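Local coordinates for protein Myo-inositol phosphohydrolase (Mitsuokella multacida, PDB 4WU3) that binds inositol tetrakisphosphate and probably removes phosphate groups from inositol hexakisphosphate, as a member of the PTP-like phytase family, at residues D269-Q274 with D281-P286. The protein carries 2 engineered substitutions. Sequence-based numbering, arbitrary orientation.
Sequences DIIQRQ and DLSEIP
D281 OD1 is gripped by two donors of its own turn, S283 OG at 2.7 Å and S283 N at 3.0 Å, and I271 CG2 of the helix lies close beside it. The bond from S283 N makes an Asx turn, and it overlaps a type I beta turn from D281 to E284 closed by E284 N and D281 O. This turn lies in the connection between helices 267-276 and 291-313 of a PTP-like phytase and folds back against the first of them. Both serine donors reach OD1 from the same face of the carboxylate. Aspartate suits the place because its short side chain holds OD1 where it organises the turn, while OD2 takes a hydrogen bond from the helix. D281 CG stands anti to the backbone N (chi1 -177°), which brings OD2 within 3.0 Å of Q272 NE2. That amide N-H approaches from above the carboxylate plane, the two flat groups being 69° apart, and its N-H...O angle is 146°. Glutamine is long enough to fold back at chi2 and deliver its NE2 here although its CB points away. With an alanine here, the Asx turn would probably be lost, Q272 NE2 left without its carboxylate partner and the S283 hydroxyl free to turn. Beside these polar groups I271, branched and buried, lays CD1 4.1 Å from L282 CB, while the leucine also touches R300 of helix 291-313. S283 likewise meets Y301 there, tying the turn to both helices. One water takes the N-H of L282 at 3.1 Å and donates to I271 O at 2.8 Å.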
ATOM      1  N   ASP A 269     -17.386  -9.414  16.001  1.00 10.43           N
ATOM      2  CA  ASP A 269     -18.809  -9.154  15.981  1.00 10.97           C
ATOM      3  C   ASP A 269     -19.052  -7.735  15.483  1.00 11.18           C
ATOM      4  O   ASP A 269     -19.958  -7.480  14.683  1.00 11.52           O
ATOM      5  CB  ASP A 269     -19.417  -9.380  17.371  1.00 13.26           C
ATOM      6  CG  ASP A 269     -19.747 -10.857  17.641  1.00 16.72           C
ATOM      7  OD1 ASP A 269     -19.609 -11.700  16.709  1.00 19.19           O
ATOM      8  OD2 ASP A 269     -20.144 -11.178  18.784  1.00 16.11           O
ATOM      9  N   ILE A 270     -18.221  -6.808  15.931  1.00  9.83           N
ATOM     10  CA  ILE A 270     -18.362  -5.436  15.496  1.00  9.43           C
ATOM     11  C   ILE A 270     -18.184  -5.333  13.972  1.00  9.10           C
ATOM     12  O   ILE A 270     -19.023  -4.763  13.282  1.00  8.93           O
ATOM     13  CB  ILE A 270     -17.383  -4.526  16.261  1.00  9.07           C
ATOM     14  CG1 ILE A 270     -17.802  -4.450  17.737  1.00  9.14           C
ATOM     15  CG2 ILE A 270     -17.369  -3.140  15.651  1.00  9.31           C
ATOM     16  CD1 ILE A 270     -16.939  -3.534  18.585  1.00  9.63           C
ATOM     17  N   ILE A 271     -17.103  -5.907  13.455  1.00  9.11           N
ATOM     18  CA  ILE A 271     -16.832  -5.899  12.014  1.00  9.48           C
ATOM     19  C   ILE A 271     -18.020  -6.469  11.233  1.00  9.44           C
ATOM     20  O   ILE A 271     -18.480  -5.870  10.260  1.00  8.25           O
ATOM     21  CB  ILE A 271     -15.561  -6.717  11.680  1.00  9.02           C
ATOM     22  CG1 ILE A 271     -14.318  -6.012  12.219  1.00  8.41           C
ATOM     23  CG2 ILE A 271     -15.431  -6.933  10.171  1.00  9.20           C
ATOM     24  CD1 ILE A 271     -14.052  -4.681  11.556  1.00  8.43           C
ATOM     25  N   GLN A 272     -18.512  -7.628  11.667  1.00  9.67           N
ATOM     26  CA  GLN A 272     -19.650  -8.262  11.014  1.00  9.55           C
ATOM     27  C   GLN A 272     -20.905  -7.408  11.111  1.00  9.76           C
ATOM     28  O   GLN A 272     -21.592  -7.222  10.108  1.00  8.36           O
ATOM     29  CB  GLN A 272     -19.935  -9.633  11.610  1.00 10.74           C
ATOM     30  CG  GLN A 272     -19.039 -10.729  11.077  1.00 11.91           C
ATOM     31  CD  GLN A 272     -19.013 -10.740   9.569  1.00 12.61           C
ATOM     32  OE1 GLN A 272     -20.033 -10.951   8.924  1.00 12.83           O
ATOM     33  NE2 GLN A 272     -17.837 -10.492   8.995  1.00 13.49           N
ATOM     34  N   ARG A 273     -21.228  -6.887  12.294  1.00  9.51           N
ATOM     35  CA  ARG A 273     -22.498  -6.170  12.393  1.00 10.93           C
ATOM     36  C   ARG A 273     -22.490  -4.859  11.600  1.00 10.34           C
ATOM     37  O   ARG A 273     -23.512  -4.476  11.030  1.00  9.75           O
ATOM     38  CB  ARG A 273     -22.970  -5.998  13.835  1.00 12.11           C
ATOM     39  CG  ARG A 273     -22.178  -5.056  14.713  1.00 13.57           C
ATOM     40  CD  ARG A 273     -22.459  -5.424  16.158  1.00 13.80           C
ATOM     41  NE  ARG A 273     -22.091  -4.372  17.088  1.00 14.21           N
ATOM     42  CZ  ARG A 273     -22.497  -4.323  18.353  1.00 14.44           C
ATOM     43  NH1 ARG A 273     -23.281  -5.278  18.843  1.00 14.77           N
ATOM     44  NH2 ARG A 273     -22.118  -3.320  19.128  1.00 14.45           N
ATOM     45  N   GLN A 274     -21.336  -4.202  11.506  1.00 10.64           N
ATOM     46  CA  GLN A 274     -21.252  -2.993  10.688  1.00 10.12           C
ATOM     47  C   GLN A 274     -21.374  -3.304   9.198  1.00 10.77           C
ATOM     48  O   GLN A 274     -21.751  -2.435   8.418  1.00 12.13           O
ATOM     49  CB  GLN A 274     -19.981  -2.204  10.988  1.00  9.50           C
ATOM     50  CG  GLN A 274     -19.960  -1.589  12.388  1.00  9.38           C
ATOM     51  CD  GLN A 274     -21.048  -0.541  12.625  1.00  8.39           C
ATOM     52  OE1 GLN A 274     -21.402   0.230  11.724  1.00  7.91           O
ATOM     53  NE2 GLN A 274     -21.561  -0.490  13.855  1.00  7.88           N
ATOM     54  N   ASP A 281     -17.580  -4.979   4.670  1.00 10.69           N
ATOM     55  CA  ASP A 281     -16.914  -5.837   5.650  1.00  9.69           C
ATOM     56  C   ASP A 281     -15.397  -5.580   5.589  1.00  9.04           C
ATOM     57  O   ASP A 281     -14.704  -6.025   4.676  1.00  7.72           O
ATOM     58  CB  ASP A 281     -17.224  -7.305   5.344  1.00 10.45           C
ATOM     59  CG  ASP A 281     -16.631  -8.264   6.362  1.00 11.51           C
ATOM     60  OD1 ASP A 281     -15.796  -7.847   7.203  1.00 11.68           O
ATOM     61  OD2 ASP A 281     -17.007  -9.452   6.303  1.00 11.56           O
ATOM     62  N   LEU A 282     -14.889  -4.851   6.572  1.00  8.89           N
ATOM     63  CA  LEU A 282     -13.485  -4.463   6.586  1.00  8.57           C
ATOM     64  C   LEU A 282     -12.520  -5.644   6.647  1.00  8.43           C
ATOM     65  O   LEU A 282     -11.351  -5.482   6.332  1.00  8.53           O
ATOM     66  CB  LEU A 282     -13.215  -3.517   7.759  1.00  8.48           C
ATOM     67  CG  LEU A 282     -13.943  -2.189   7.649  1.00  8.21           C
ATOM     68  CD1 LEU A 282     -13.648  -1.338   8.863  1.00  9.31           C
ATOM     69  CD2 LEU A 282     -13.517  -1.490   6.379  1.00  8.71           C
ATOM     70  N   SER A 283     -12.997  -6.826   7.027  1.00  8.03           N
ATOM     71  CA  SER A 283     -12.134  -8.007   7.075  1.00  8.92           C
ATOM     72  C   SER A 283     -12.055  -8.741   5.728  1.00 10.39           C
ATOM     73  O   SER A 283     -11.297  -9.700   5.567  1.00  9.87           O
ATOM     74  CB  SER A 283     -12.614  -8.975   8.158  1.00  9.13           C
ATOM     75  OG  SER A 283     -13.811  -9.618   7.773  1.00  8.67           O
ATOM     76  N   GLU A 284     -12.843  -8.298   4.760  1.00 11.70           N
ATOM     77  CA  GLU A 284     -12.855  -8.952   3.472  1.00 13.90           C
ATOM     78  C   GLU A 284     -11.763  -8.389   2.571  1.00 12.98           C
ATOM     79  O   GLU A 284     -11.762  -7.205   2.227  1.00 11.14           O
ATOM     80  CB  GLU A 284     -14.221  -8.800   2.804  1.00 18.07           C
ATOM     81  CG  GLU A 284     -14.423  -9.695   1.598  1.00 24.25           C
ATOM     82  CD  GLU A 284     -15.848  -9.662   1.071  1.00 34.69           C
ATOM     83  OE1 GLU A 284     -16.788  -9.466   1.875  1.00 48.50           O
ATOM     84  OE2 GLU A 284     -16.030  -9.839  -0.152  1.00 36.13           O
ATOM     85  N   ILE A 285     -10.830  -9.258   2.204  1.00 12.57           N
ATOM     86  CA  ILE A 285      -9.841  -8.950   1.192  1.00 13.49           C
ATOM     87  C   ILE A 285     -10.186  -9.769  -0.054  1.00 13.02           C
ATOM     88  O   ILE A 285      -9.767 -10.924  -0.190  1.00 12.99           O
ATOM     89  CB  ILE A 285      -8.425  -9.304   1.675  1.00 14.37           C
ATOM     90  CG1 ILE A 285      -8.245  -8.908   3.145  1.00 14.99           C
ATOM     91  CG2 ILE A 285      -7.380  -8.632   0.800  1.00 14.59           C
ATOM     92  CD1 ILE A 285      -8.326  -7.416   3.399  1.00 14.57           C
ATOM     93  N   PRO A 286     -10.966  -9.178  -0.966  1.00 12.86           N
ATOM     94  CA  PRO A 286     -11.471  -9.917  -2.124  1.00 12.93           C
ATOM     95  C   PRO A 286     -10.427 -10.229  -3.193  1.00 13.32           C
ATOM     96  O   PRO A 286      -9.394  -9.550  -3.293  1.00 12.08           O
ATOM     97  CB  PRO A 286     -12.568  -9.008  -2.680  1.00 13.40           C
ATOM     98  CG  PRO A 286     -12.283  -7.647  -2.152  1.00 13.68           C
ATOM     99  CD  PRO A 286     -11.335  -7.754  -0.994  1.00 13.11           C
TER
HETATM  100  O   HOH W   1     -17.101  -4.069   8.618  1.00  7.98           O
HETATM  101  O   HOH W   2     -15.239 -10.294  10.895  1.00 17.85           O